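Local coordinates for protein heme oxygenase (Chlamydomonas reinhardtii, PDB 4RAJ) that probably opens heme oxidatively to biliverdin, with release of iron and carbon monoxide, as an all-helical heme oxygenase captured here without its heme, at residues A[48-53]-A[164-169]; A[54-59]-A[226-231]; A[93-98]-A[177-182]; A[143-148]-A[193-198]. One frame throughout, in Å; residues are numbered along the deposited sequence.

Contact 1: A[48-53]-A[164-169]; sequences SDKDLY and KIFQLP
The backbones come nearest at Lys50 and Phe166, whose CA atoms are 7.2 Å apart, where the first turn of helix 50-76 faces the C-terminal end of helix 155-165. Phe166 does nearly all the work, reaching across to put one ring face against Lys50 and its edge against Tyr53. On the face, Lys50 CB sits 4.0 Å from the ring centroid and only 17° off the normal, a CH-pi contact placed toward the rim. With chi1 at 38°, Lys50 holds CG between the backbone N and the carbonyl carbon, and the chain then runs back along the phenyl ring, with a bend at chi3, until CE lies 3.9 Å from Phe166 CD1. At the edge, the planes are turned by 65°, and Phe166 CE2 points at the tyrosine face, 3.6 Å from Tyr53 CD2, which makes a T-shaped (edge-to-face) pair. The turn that carries Lys50 and Tyr53 is itself capped, since Asp49 OD1 accepts from Asp51 N at 2.8 Å. Beyond Phe166 the chain leaves helical geometry at Gln167, with positive phi. Tyr53 also packs on Val158 and Ala162 of helix 155-165. In this all-helical heme oxygenase fold, the contact is an edge-to-face aromatic pair with a CH-pi contact, joining an N-capped helix start to the C-terminal end of helix 155-165.

Contact 2: A[54-59]-A[226-231]; sequences AKALGC and KAFPLP
Phe228 lays its ring over Ala56, whose CB stands 4.2 Å from the ring centroid and 17° off the normal, a CH-pi contact displaced toward the rim. The outer end of the ring also reaches the helix backbone, with Phe228 CE1 3.7 Å from Ala56 N. Lys55 comes in at the edge through its CB, 3.9 Å from Phe228 CZ, while the rest of that lysine leads off. One turn further on, Cys59 SG approaches Phe228 CD1 at 3.9 Å, an oblique sulfur-aromatic contact. What carries the ring across is its first torsion: CG lies anti to the backbone N (chi1 -179°). Replacing Phe228 by an alanine would probably open a gap beside Ala56 and Cys59 and leave the segment after helix 204-227 more weakly held. The ring thus packs the chain that follows helix 204-227 against helix 50-76, while Ala56 also touches Leu46 of helix 29-47 and Leu230 packs on Arg42 and Ala45 of that same helix.

Contact 3: A[93-98]-A[177-182]; sequences LYRAPG and FDYTGE
A cation-pi stack pins the loop between helices 155-165 and 184-200 to the chain leading into helix 96-107. The guanidinium of Arg95 lies flat on the Tyr179 ring, planes 9° apart, with Arg95 CZ 3.8 Å from the ring centroid. Its edge is used as well: Arg95 NH1 and NH2 both donate end-on to Asp178 O, at 2.8 and 3.2 Å, and Asp178 O lies close to the guanidinium plane. Bends at chi2 (-67°) and chi3 (89°) fold the arginine so that NE turns back to Leu93 O, 3.2 Å away and above that carbonyl's plane. Leu93 O also takes a bond from a water, 2.6 Å from Tyr179 OH. NH1 and NH2 further bond Ala176 O and Gly92 O. A methionine in place of Arg95 would probably leave Asp178 O without both donors and let Tyr179 shift. With backbone carbonyls round its edge and a ring on its face, the buried cation is probably stabilised largely by dipoles and pi electrons, while Asp178 turns its carboxylate to Thr174 and Lys159.

Contact 4: A[143-148]-A[193-198]; sequences HVYTQH and KQFDEW
Tyr145 and Phe195 carry this whole contact between helices 140-151 and 184-200, one ring from each, at the point where the CA atoms are 8.1 Å apart. The ring planes are close to parallel, 14° from each other, but offset so strongly that little of one lies over the other, and the centroids stand 5.3 Å apart. What touches is the rim: Phe195 CE2 lies over the tyrosine ring face, 4.1 Å from Tyr145 CG. In return Tyr145 CB sits above the phenylalanine face, 4.1 Å from its plane and toward the rim. Each ring leaves its helix with CG anti to the backbone N (chi1 177° for Tyr145, -170° for Phe195), which sends both toward the other helix, while the two side chains cross at about a right angle. Tyr145 OH goes on to bond Ser25 OG, so the polar end of this buried tyrosine is satisfied from helix 20-27, which probably helps to hold the ring in place. Leu24 of that helix packs on both side chains. On helix 140-151, the next residues, Thr146 and Gln147, line the pocket that holds a polyether molecule here. The offset aromatic pair belongs to the core of the helical heme oxygenase fold, packed behind that pocket wall.

From the N terminus, helix 50-76 comes first into play: its opening turn enters contact 1, which closes a loop to the C-terminal end of helix 155-165, and its next turn enters contact 2, which closes the longest loop, to the segment after helix 204-227. Within that span, contact 3 joins the chain before helix 96-107 to the loop before helix 184-200, and contact 4 closes the shortest loop, between helices 140-151 and 184-200. Contact 1 crosses contacts 2, 3 and 4, and contacts 3 and 4 cross each other. Contacts 1 and 2 adjoin through Leu52 and Leu230, Tyr53 and Leu57 both reach Phe177 of contact 3, and Leu93 packs on Val144 of contact 4.

Contact 1: A[48-53]-A[164-169]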
loop_
_atom_site.group_PDB
_atom_site.type_symbol
_atom_site.label_atom_id
_atom_site.label_comp_id
_atom_site.label_asym_id
_atom_site.label_seq_id
_atom_site.Cartn_x
_atom_site.Cartn_y
_atom_site.Cartn_z
ATOM N N SER A 48 -18.268 -9.363 7.038
ATOM C CA SER A 48 -19.310 -9.829 7.947
ATOM C C SER A 48 -19.484 -8.867 9.119
ATOM O O SER A 48 -20.516 -8.902 9.812
ATOM C CB SER A 48 -18.997 -11.243 8.462
ATOM O OG SER A 48 -17.904 -11.211 9.375
ATOM N N ASP A 49 -18.502 -7.986 9.315
ATOM C CA ASP A 49 -18.489 -7.076 10.468
ATOM C C ASP A 49 -17.634 -5.839 10.170
ATOM O O ASP A 49 -16.422 -5.966 9.998
ATOM C CB ASP A 49 -17.940 -7.814 11.698
ATOM C CG ASP A 49 -18.038 -7.003 12.984
ATOM O OD1 ASP A 49 -18.069 -5.751 12.942
ATOM O OD2 ASP A 49 -18.087 -7.641 14.059
ATOM N N LYS A 50 -18.240 -4.650 10.154
ATOM C CA LYS A 50 -17.483 -3.461 9.757
ATOM C C LYS A 50 -16.335 -3.213 10.722
ATOM O O LYS A 50 -15.308 -2.661 10.335
ATOM C CB LYS A 50 -18.372 -2.216 9.680
ATOM C CG LYS A 50 -19.426 -2.100 10.743
ATOM C CD LYS A 50 -20.282 -0.863 10.490
ATOM C CE LYS A 50 -20.757 -0.788 9.042
ATOM N NZ LYS A 50 -21.612 0.410 8.781
ATOM N N ASP A 51 -16.491 -3.630 11.977
ATOM C CA ASP A 51 -15.402 -3.454 12.943
ATOM C C ASP A 51 -14.194 -4.335 12.589
ATOM O O ASP A 51 -13.045 -3.922 12.739
ATOM C CB ASP A 51 -15.872 -3.770 14.367
ATOM C CG ASP A 51 -16.956 -2.817 14.865
ATOM O OD1 ASP A 51 -17.029 -1.656 14.400
ATOM O OD2 ASP A 51 -17.734 -3.237 15.750
ATOM N N LEU A 52 -14.465 -5.553 12.130
ATOM C CA LEU A 52 -13.413 -6.455 11.696
ATOM C C LEU A 52 -12.713 -5.881 10.471
ATOM O O LEU A 52 -11.490 -5.828 10.408
ATOM C CB LEU A 52 -13.999 -7.826 11.367
ATOM C CG LEU A 52 -13.207 -9.061 11.742
ATOM C CD1 LEU A 52 -12.648 -8.897 13.147
ATOM C CD2 LEU A 52 -14.154 -10.258 11.665
ATOM N N TYR A 53 -13.522 -5.441 9.513
ATOM C CA TYR A 53 -13.033 -4.816 8.301
ATOM C C TYR A 53 -12.083 -3.653 8.617
ATOM O O TYR A 53 -10.972 -3.563 8.088
ATOM C CB TYR A 53 -14.226 -4.334 7.464
ATOM C CG TYR A 53 -13.845 -3.497 6.274
ATOM C CD1 TYR A 53 -13.338 -4.083 5.119
ATOM C CD2 TYR A 53 -13.990 -2.116 6.301
ATOM C CE1 TYR A 53 -12.987 -3.307 4.017
ATOM C CE2 TYR A 53 -13.647 -1.338 5.213
ATOM C CZ TYR A 53 -13.154 -1.934 4.077
ATOM O OH TYR A 53 -12.810 -1.157 3.001
ATOM N N LYS A 164 -21.386 -1.433 -1.027
ATOM C CA LYS A 164 -22.578 -2.252 -1.209
ATOM C C LYS A 164 -23.012 -2.919 0.099
ATOM O O LYS A 164 -24.162 -2.812 0.518
ATOM C CB LYS A 164 -22.331 -3.318 -2.283
ATOM C CG LYS A 164 -23.574 -4.122 -2.659
ATOM C CD LYS A 164 -23.253 -5.172 -3.706
ATOM C CE LYS A 164 -24.505 -5.614 -4.456
ATOM N NZ LYS A 164 -24.913 -4.609 -5.482
ATOM N N ILE A 165 -22.085 -3.604 0.746
ATOM C CA ILE A 165 -22.412 -4.397 1.920
ATOM C C ILE A 165 -22.688 -3.533 3.152
ATOM O O ILE A 165 -23.598 -3.828 3.934
ATOM C CB ILE A 165 -21.291 -5.405 2.215
ATOM C CG1 ILE A 165 -21.194 -6.410 1.064
ATOM C CG2 ILE A 165 -21.539 -6.129 3.532
ATOM C CD1 ILE A 165 -20.116 -7.452 1.234
ATOM N N PHE A 166 -21.924 -2.457 3.313
ATOM C CA PHE A 166 -22.081 -1.598 4.481
ATOM C C PHE A 166 -23.063 -0.470 4.229
ATOM O O PHE A 166 -23.270 0.364 5.104
ATOM C CB PHE A 166 -20.741 -1.006 4.910
ATOM C CG PHE A 166 -19.745 -2.033 5.379
ATOM C CD1 PHE A 166 -20.164 -3.188 6.025
ATOM C CD2 PHE A 166 -18.390 -1.838 5.171
ATOM C CE1 PHE A 166 -19.255 -4.135 6.458
ATOM C CE2 PHE A 166 -17.468 -2.783 5.599
ATOM C CZ PHE A 166 -17.903 -3.937 6.242
ATOM N N GLN A 167 -23.632 -0.440 3.027
ATOM C CA GLN A 167 -24.592 0.592 2.619
ATOM C C GLN A 167 -24.073 1.996 2.888
ATOM O O GLN A 167 -24.736 2.809 3.538
ATOM C CB GLN A 167 -25.931 0.383 3.329
ATOM C CG GLN A 167 -26.596 -0.917 2.970
ATOM C CD GLN A 167 -27.903 -1.108 3.707
ATOM O OE1 GLN A 167 -28.670 -0.162 3.895
ATOM N NE2 GLN A 167 -28.159 -2.333 4.137
ATOM N N LEU A 168 -22.881 2.273 2.382
ATOM C CA LEU A 168 -22.218 3.543 2.648
ATOM C C LEU A 168 -22.743 4.683 1.790
ATOM O O LEU A 168 -23.014 4.489 0.605
ATOM C CB LEU A 168 -20.714 3.400 2.415
ATOM C CG LEU A 168 -19.975 2.336 3.219
ATOM C CD1 LEU A 168 -18.536 2.227 2.715
ATOM C CD2 LEU A 168 -20.008 2.663 4.707
ATOM N N PRO A 169 -22.849 5.888 2.378
ATOM C CA PRO A 169 -22.996 7.118 1.586
ATOM C C PRO A 169 -21.861 7.246 0.568
ATOM O O PRO A 169 -20.798 6.651 0.745
ATOM C CB PRO A 169 -22.912 8.234 2.631
ATOM C CG PRO A 169 -23.225 7.578 3.931
ATOM C CD PRO A 169 -22.767 6.158 3.824
#

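Contact 2: A[54-59]-A[226-231]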
loop_
_atom_site.group_PDB
_atom_site.type_symbol
_atom_site.label_atom_id
_atom_site.label_comp_id
_atom_site.label_asym_id
_atom_site.label_seq_id
_atom_site.Cartn_x
_atom_site.Cartn_y
_atom_site.Cartn_z
ATOM N N ALA A 54 -12.520 -2.776 9.504
ATOM C CA ALA A 54 -11.754 -1.572 9.837
ATOM C C ALA A 54 -10.471 -1.891 10.604
ATOM O O ALA A 54 -9.439 -1.244 10.410
ATOM C CB ALA A 54 -12.630 -0.604 10.642
ATOM N N LYS A 55 -10.530 -2.884 11.484
ATOM C CA LYS A 55 -9.311 -3.348 12.158
ATOM C C LYS A 55 -8.286 -3.868 11.164
ATOM O O LYS A 55 -7.084 -3.625 11.311
ATOM C CB LYS A 55 -9.625 -4.433 13.186
ATOM C CG LYS A 55 -9.992 -3.865 14.526
ATOM C CD LYS A 55 -10.514 -4.927 15.474
ATOM C CE LYS A 55 -11.938 -4.593 15.897
ATOM N NZ LYS A 55 -12.264 -5.095 17.264
ATOM N N ALA A 56 -8.765 -4.583 10.155
ATOM C CA ALA A 56 -7.885 -5.099 9.111
ATOM C C ALA A 56 -7.295 -3.952 8.288
ATOM O O ALA A 56 -6.106 -3.957 7.986
ATOM C CB ALA A 56 -8.632 -6.079 8.217
ATOM N N LEU A 57 -8.123 -2.967 7.943
ATOM C CA LEU A 57 -7.638 -1.740 7.285
ATOM C C LEU A 57 -6.545 -1.070 8.101
ATOM O O LEU A 57 -5.578 -0.528 7.550
ATOM C CB LEU A 57 -8.772 -0.725 7.072
ATOM C CG LEU A 57 -9.759 -0.824 5.912
ATOM C CD1 LEU A 57 -10.616 0.429 5.885
ATOM C CD2 LEU A 57 -9.061 -0.985 4.586
ATOM N N GLY A 58 -6.716 -1.089 9.419
ATOM C CA GLY A 58 -5.750 -0.501 10.331
ATOM C C GLY A 58 -4.333 -1.042 10.178
ATOM O O GLY A 58 -3.386 -0.296 10.353
ATOM N N CYS A 59 -4.185 -2.323 9.843
ATOM C CA CYS A 59 -2.864 -2.888 9.571
ATOM C C CYS A 59 -2.186 -2.112 8.473
ATOM O O CYS A 59 -1.018 -1.751 8.559
ATOM C CB CYS A 59 -2.957 -4.357 9.161
ATOM S SG CYS A 59 -3.556 -5.389 10.482
ATOM N N LYS A 226 -1.790 -12.717 7.112
ATOM C CA LYS A 226 -1.927 -14.009 7.781
ATOM C C LYS A 226 -1.869 -13.873 9.296
ATOM O O LYS A 226 -2.458 -14.676 10.018
ATOM C CB LYS A 226 -0.848 -14.977 7.290
ATOM C CG LYS A 226 -1.181 -15.543 5.925
ATOM C CD LYS A 226 -0.207 -16.624 5.503
ATOM C CE LYS A 226 1.163 -16.035 5.234
ATOM N NZ LYS A 226 2.010 -16.978 4.444
ATOM N N ALA A 227 -1.185 -12.842 9.776
ATOM C CA ALA A 227 -1.028 -12.639 11.214
ATOM C C ALA A 227 -2.271 -12.009 11.843
ATOM O O ALA A 227 -2.388 -11.947 13.065
ATOM C CB ALA A 227 0.205 -11.774 11.496
ATOM N N PHE A 228 -3.197 -11.544 11.011
ATOM C CA PHE A 228 -4.382 -10.851 11.507
ATOM C C PHE A 228 -5.339 -11.858 12.129
ATOM O O PHE A 228 -5.662 -12.875 11.514
ATOM C CB PHE A 228 -5.093 -10.068 10.386
ATOM C CG PHE A 228 -6.326 -9.313 10.856
ATOM C CD1 PHE A 228 -6.203 -8.111 11.550
ATOM C CD2 PHE A 228 -7.601 -9.806 10.609
ATOM C CE1 PHE A 228 -7.334 -7.416 11.991
ATOM C CE2 PHE A 228 -8.740 -9.115 11.045
ATOM C CZ PHE A 228 -8.603 -7.919 11.734
ATOM N N PRO A 229 -5.775 -11.585 13.369
ATOM C CA PRO A 229 -6.634 -12.505 14.125
ATOM C C PRO A 229 -8.094 -12.484 13.669
ATOM O O PRO A 229 -8.880 -11.652 14.127
ATOM C CB PRO A 229 -6.505 -11.996 15.564
ATOM C CG PRO A 229 -6.220 -10.529 15.415
ATOM C CD PRO A 229 -5.393 -10.399 14.160
ATOM N N LEU A 230 -8.446 -13.407 12.783
ATOM C CA LEU A 230 -9.817 -13.529 12.300
ATOM C C LEU A 230 -10.637 -14.508 13.133
ATOM O O LEU A 230 -10.326 -15.696 13.177
ATOM C CB LEU A 230 -9.824 -13.972 10.836
ATOM C CG LEU A 230 -10.123 -12.855 9.843
ATOM C CD1 LEU A 230 -10.098 -13.408 8.442
ATOM C CD2 LEU A 230 -11.480 -12.242 10.152
ATOM N N PRO A 231 -11.697 -14.009 13.786
ATOM C CA PRO A 231 -12.606 -14.845 14.577
ATOM C C PRO A 231 -13.105 -16.050 13.786
ATOM O O PRO A 231 -13.298 -15.938 12.576
ATOM C CB PRO A 231 -13.761 -13.893 14.902
ATOM C CG PRO A 231 -13.144 -12.535 14.870
ATOM C CD PRO A 231 -12.111 -12.594 13.778
#

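Contact 3: A[93-98]-A[177-182]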
loop_
_atom_site.group_PDB
_atom_site.type_symbol
_atom_site.label_atom_id
_atom_site.label_comp_id
_atom_site.label_asym_id
_atom_site.label_seq_id
_atom_site.Cartn_x
_atom_site.Cartn_y
_atom_site.Cartn_z
ATOM N N LEU A 93 -1.298 10.278 -4.704
ATOM C CA LEU A 93 -1.038 8.863 -4.522
ATOM C C LEU A 93 -1.140 8.420 -3.070
ATOM O O LEU A 93 -1.543 7.282 -2.802
ATOM C CB LEU A 93 0.355 8.493 -5.035
ATOM C CG LEU A 93 0.575 7.813 -6.387
ATOM C CD1 LEU A 93 1.995 7.265 -6.434
ATOM C CD2 LEU A 93 -0.429 6.715 -6.686
ATOM N N TYR A 94 -0.729 9.297 -2.148
ATOM C CA TYR A 94 -0.619 8.934 -0.736
ATOM C C TYR A 94 -1.966 8.471 -0.165
ATOM O O TYR A 94 -3.013 9.044 -0.489
ATOM C CB TYR A 94 -0.090 10.109 0.090
ATOM C CG TYR A 94 1.422 10.279 0.093
ATOM C CD1 TYR A 94 2.222 9.735 -0.912
ATOM C CD2 TYR A 94 2.049 10.977 1.122
ATOM C CE1 TYR A 94 3.613 9.902 -0.893
ATOM C CE2 TYR A 94 3.429 11.148 1.149
ATOM C CZ TYR A 94 4.206 10.616 0.137
ATOM O OH TYR A 94 5.586 10.795 0.177
ATOM N N ARG A 95 -1.905 7.467 0.712
ATOM C CA ARG A 95 -3.070 6.759 1.226
ATOM C C ARG A 95 -3.270 6.864 2.740
ATOM O O ARG A 95 -4.367 6.594 3.215
ATOM C CB ARG A 95 -2.985 5.252 0.884
ATOM C CG ARG A 95 -3.014 4.891 -0.597
ATOM C CD ARG A 95 -4.397 5.225 -1.206
ATOM N NE ARG A 95 -4.443 6.595 -1.716
ATOM C CZ ARG A 95 -5.567 7.253 -2.015
ATOM N NH1 ARG A 95 -6.745 6.665 -1.846
ATOM N NH2 ARG A 95 -5.514 8.507 -2.474
ATOM N N ALA A 96 -2.231 7.182 3.510
ATOM C CA ALA A 96 -2.379 7.082 4.983
ATOM C C ALA A 96 -3.517 7.984 5.531
ATOM O O ALA A 96 -4.275 7.556 6.409
ATOM C CB ALA A 96 -1.058 7.396 5.694
ATOM N N PRO A 97 -3.658 9.215 5.003
ATOM C CA PRO A 97 -4.789 9.987 5.532
ATOM C C PRO A 97 -6.152 9.379 5.203
ATOM O O PRO A 97 -7.037 9.414 6.059
ATOM C CB PRO A 97 -4.630 11.350 4.855
ATOM C CG PRO A 97 -3.171 11.455 4.578
ATOM C CD PRO A 97 -2.779 10.059 4.168
ATOM N N GLY A 98 -6.313 8.829 3.998
ATOM C CA GLY A 98 -7.529 8.111 3.639
ATOM C C GLY A 98 -7.809 6.899 4.533
ATOM O O GLY A 98 -8.947 6.675 4.981
ATOM N N PHE A 177 -9.582 4.211 -0.470
ATOM C CA PHE A 177 -9.625 3.853 -1.887
ATOM C C PHE A 177 -10.121 4.991 -2.799
ATOM O O PHE A 177 -10.336 4.779 -3.996
ATOM C CB PHE A 177 -10.528 2.630 -2.066
ATOM C CG PHE A 177 -10.166 1.485 -1.157
ATOM C CD1 PHE A 177 -9.040 0.722 -1.407
ATOM C CD2 PHE A 177 -10.946 1.184 -0.047
ATOM C CE1 PHE A 177 -8.702 -0.323 -0.562
ATOM C CE2 PHE A 177 -10.615 0.136 0.796
ATOM C CZ PHE A 177 -9.495 -0.616 0.542
ATOM N N ASP A 178 -10.297 6.183 -2.243
ATOM C CA ASP A 178 -10.827 7.301 -3.026
ATOM C C ASP A 178 -9.722 8.161 -3.655
ATOM O O ASP A 178 -8.654 8.360 -3.065
ATOM C CB ASP A 178 -11.720 8.201 -2.169
ATOM C CG ASP A 178 -13.025 7.529 -1.754
ATOM O OD1 ASP A 178 -13.436 6.499 -2.347
ATOM O OD2 ASP A 178 -13.643 8.041 -0.808
ATOM N N TYR A 179 -10.007 8.677 -4.848
ATOM C CA TYR A 179 -9.100 9.573 -5.557
ATOM C C TYR A 179 -9.904 10.746 -6.079
ATOM O O TYR A 179 -10.278 10.785 -7.248
ATOM C CB TYR A 179 -8.387 8.841 -6.703
ATOM C CG TYR A 179 -7.489 7.734 -6.171
ATOM C CD1 TYR A 179 -8.019 6.480 -5.855
ATOM C CD2 TYR A 179 -6.132 7.945 -5.966
ATOM C CE1 TYR A 179 -7.217 5.462 -5.337
ATOM C CE2 TYR A 179 -5.312 6.926 -5.452
ATOM C CZ TYR A 179 -5.869 5.693 -5.141
ATOM O OH TYR A 179 -5.090 4.675 -4.622
ATOM N N THR A 180 -10.169 11.704 -5.200
ATOM C CA THR A 180 -11.114 12.775 -5.505
ATOM C C THR A 180 -10.475 13.991 -6.190
ATOM O O THR A 180 -11.180 14.931 -6.567
ATOM C CB THR A 180 -11.809 13.248 -4.230
ATOM O OG1 THR A 180 -10.828 13.813 -3.353
ATOM C CG2 THR A 180 -12.484 12.075 -3.540
ATOM N N GLY A 181 -9.153 13.976 -6.345
ATOM C CA GLY A 181 -8.467 15.031 -7.072
ATOM C C GLY A 181 -7.989 14.517 -8.420
ATOM O O GLY A 181 -8.776 14.332 -9.338
ATOM N N GLU A 182 -6.686 14.282 -8.539
ATOM C CA GLU A 182 -6.139 13.571 -9.693
ATOM C C GLU A 182 -6.748 12.168 -9.781
ATOM O O GLU A 182 -6.871 11.489 -8.767
ATOM C CB GLU A 182 -4.615 13.468 -9.579
ATOM C CG GLU A 182 -3.900 13.124 -10.871
ATOM C CD GLU A 182 -3.808 14.300 -11.819
ATOM O OE1 GLU A 182 -3.065 15.257 -11.510
ATOM O OE2 GLU A 182 -4.482 14.269 -12.869
HETATM O O HOH W 1 -2.582 5.139 -4.269
#

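Contact 4: A[143-148]-A[193-198]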
loop_
_atom_site.group_PDB
_atom_site.type_symbol
_atom_site.label_atom_id
_atom_site.label_comp_id
_atom_site.label_asym_id
_atom_site.label_seq_id
_atom_site.Cartn_x
_atom_site.Cartn_y
_atom_site.Cartn_z
ATOM N N HIS A 143 8.418 -0.141 -3.499
ATOM C CA HIS A 143 7.274 -0.373 -2.635
ATOM C C HIS A 143 6.087 0.519 -2.967
ATOM O O HIS A 143 4.935 0.117 -2.769
ATOM C CB HIS A 143 7.639 -0.226 -1.160
ATOM C CG HIS A 143 8.631 -1.238 -0.685
ATOM N ND1 HIS A 143 8.425 -1.980 0.456
ATOM C CD2 HIS A 143 9.891 -1.518 -1.091
ATOM C CE1 HIS A 143 9.459 -2.780 0.647
ATOM N NE2 HIS A 143 10.373 -2.502 -0.264
ATOM N N VAL A 144 6.363 1.711 -3.466
ATOM C CA VAL A 144 5.307 2.547 -4.022
ATOM C C VAL A 144 4.658 1.826 -5.196
ATOM O O VAL A 144 3.433 1.777 -5.309
ATOM C CB VAL A 144 5.851 3.906 -4.499
ATOM C CG1 VAL A 144 4.758 4.698 -5.241
ATOM C CG2 VAL A 144 6.386 4.699 -3.322
ATOM N N TYR A 145 5.491 1.251 -6.063
ATOM C CA TYR A 145 4.992 0.575 -7.257
ATOM C C TYR A 145 4.012 -0.532 -6.877
ATOM O O TYR A 145 2.934 -0.659 -7.473
ATOM C CB TYR A 145 6.155 0.007 -8.099
ATOM C CG TYR A 145 5.682 -0.762 -9.313
ATOM C CD1 TYR A 145 5.038 -0.112 -10.357
ATOM C CD2 TYR A 145 5.889 -2.132 -9.426
ATOM C CE1 TYR A 145 4.594 -0.804 -11.475
ATOM C CE2 TYR A 145 5.452 -2.836 -10.550
ATOM C CZ TYR A 145 4.804 -2.161 -11.571
ATOM O OH TYR A 145 4.360 -2.835 -12.690
ATOM N N THR A 146 4.372 -1.289 -5.845
ATOM C CA THR A 146 3.585 -2.414 -5.367
ATOM C C THR A 146 2.331 -2.018 -4.590
ATOM O O THR A 146 1.246 -2.532 -4.853
ATOM C CB THR A 146 4.424 -3.311 -4.447
ATOM O OG1 THR A 146 5.664 -3.651 -5.101
ATOM C CG2 THR A 146 3.661 -4.583 -4.089
ATOM N N GLN A 147 2.510 -1.121 -3.624
ATOM C CA GLN A 147 1.474 -0.767 -2.654
ATOM C C GLN A 147 0.528 0.299 -3.178
ATOM O O GLN A 147 -0.684 0.112 -3.209
ATOM C CB GLN A 147 2.116 -0.273 -1.352
ATOM C CG GLN A 147 3.133 -1.261 -0.712
ATOM C CD GLN A 147 2.462 -2.437 -0.043
ATOM O OE1 GLN A 147 1.267 -2.663 -0.220
ATOM N NE2 GLN A 147 3.227 -3.195 0.752
ATOM N N HIS A 148 1.079 1.436 -3.578
ATOM C CA HIS A 148 0.217 2.552 -3.948
ATOM C C HIS A 148 -0.544 2.314 -5.233
ATOM O O HIS A 148 -1.671 2.771 -5.386
ATOM C CB HIS A 148 1.036 3.827 -4.067
ATOM C CG HIS A 148 1.462 4.376 -2.753
ATOM N ND1 HIS A 148 2.623 3.981 -2.124
ATOM C CD2 HIS A 148 0.878 5.288 -1.939
ATOM C CE1 HIS A 148 2.739 4.634 -0.980
ATOM N NE2 HIS A 148 1.693 5.429 -0.841
ATOM N N LYS A 193 5.142 5.384 -15.946
ATOM C CA LYS A 193 5.967 5.954 -17.006
ATOM C C LYS A 193 7.295 6.461 -16.467
ATOM O O LYS A 193 8.356 6.159 -17.018
ATOM C CB LYS A 193 5.214 7.087 -17.707
ATOM C CG LYS A 193 5.991 7.769 -18.822
ATOM C CD LYS A 193 5.034 8.384 -19.838
ATOM C CE LYS A 193 5.774 9.218 -20.860
ATOM N NZ LYS A 193 6.467 10.349 -20.192
ATOM N N GLN A 194 7.244 7.216 -15.378
ATOM C CA GLN A 194 8.470 7.726 -14.785
ATOM C C GLN A 194 9.310 6.620 -14.150
ATOM O O GLN A 194 10.531 6.646 -14.251
ATOM C CB GLN A 194 8.175 8.794 -13.741
ATOM C CG GLN A 194 9.444 9.390 -13.153
ATOM C CD GLN A 194 9.192 10.664 -12.384
ATOM O OE1 GLN A 194 8.046 11.022 -12.107
ATOM N NE2 GLN A 194 10.266 11.367 -12.042
ATOM N N PHE A 195 8.657 5.668 -13.487
ATOM C CA PHE A 195 9.363 4.544 -12.867
ATOM C C PHE A 195 10.155 3.759 -13.912
ATOM O O PHE A 195 11.294 3.356 -13.673
ATOM C CB PHE A 195 8.374 3.625 -12.142
ATOM C CG PHE A 195 9.025 2.571 -11.273
ATOM C CD1 PHE A 195 9.804 2.928 -10.183
ATOM C CD2 PHE A 195 8.812 1.230 -11.522
ATOM C CE1 PHE A 195 10.384 1.959 -9.370
ATOM C CE2 PHE A 195 9.389 0.262 -10.711
ATOM C CZ PHE A 195 10.174 0.633 -9.636
ATOM N N ASP A 196 9.556 3.561 -15.081
ATOM C CA ASP A 196 10.232 2.851 -16.161
ATOM C C ASP A 196 11.382 3.657 -16.760
ATOM O O ASP A 196 12.443 3.101 -17.057
ATOM C CB ASP A 196 9.233 2.471 -17.251
ATOM C CG ASP A 196 8.564 1.141 -16.980
ATOM O OD1 ASP A 196 9.091 0.363 -16.151
ATOM O OD2 ASP A 196 7.527 0.858 -17.610
ATOM N N GLU A 197 11.182 4.962 -16.927
ATOM C CA GLU A 197 12.229 5.814 -17.493
ATOM C C GLU A 197 13.407 5.982 -16.550
ATOM O O GLU A 197 14.564 5.899 -16.957
ATOM C CB GLU A 197 11.665 7.186 -17.856
ATOM C CG GLU A 197 11.177 7.259 -19.276
ATOM C CD GLU A 197 10.224 8.407 -19.501
ATOM O OE1 GLU A 197 10.280 9.386 -18.723
ATOM O OE2 GLU A 197 9.417 8.317 -20.451
ATOM N N TRP A 198 13.101 6.235 -15.286
ATOM C CA TRP A 198 14.136 6.383 -14.279
ATOM C C TRP A 198 14.851 5.037 -14.047
ATOM O O TRP A 198 16.088 4.971 -13.964
ATOM C CB TRP A 198 13.524 6.923 -12.983
ATOM C CG TRP A 198 14.429 6.805 -11.807
ATOM C CD1 TRP A 198 15.387 7.694 -11.413
ATOM C CD2 TRP A 198 14.465 5.728 -10.864
ATOM N NE1 TRP A 198 16.021 7.237 -10.283
ATOM C CE2 TRP A 198 15.471 6.032 -9.922
ATOM C CE3 TRP A 198 13.738 4.539 -10.719
ATOM C CZ2 TRP A 198 15.780 5.182 -8.855
ATOM C CZ3 TRP A 198 14.045 3.694 -9.656
ATOM C CH2 TRP A 198 15.053 4.027 -8.737
#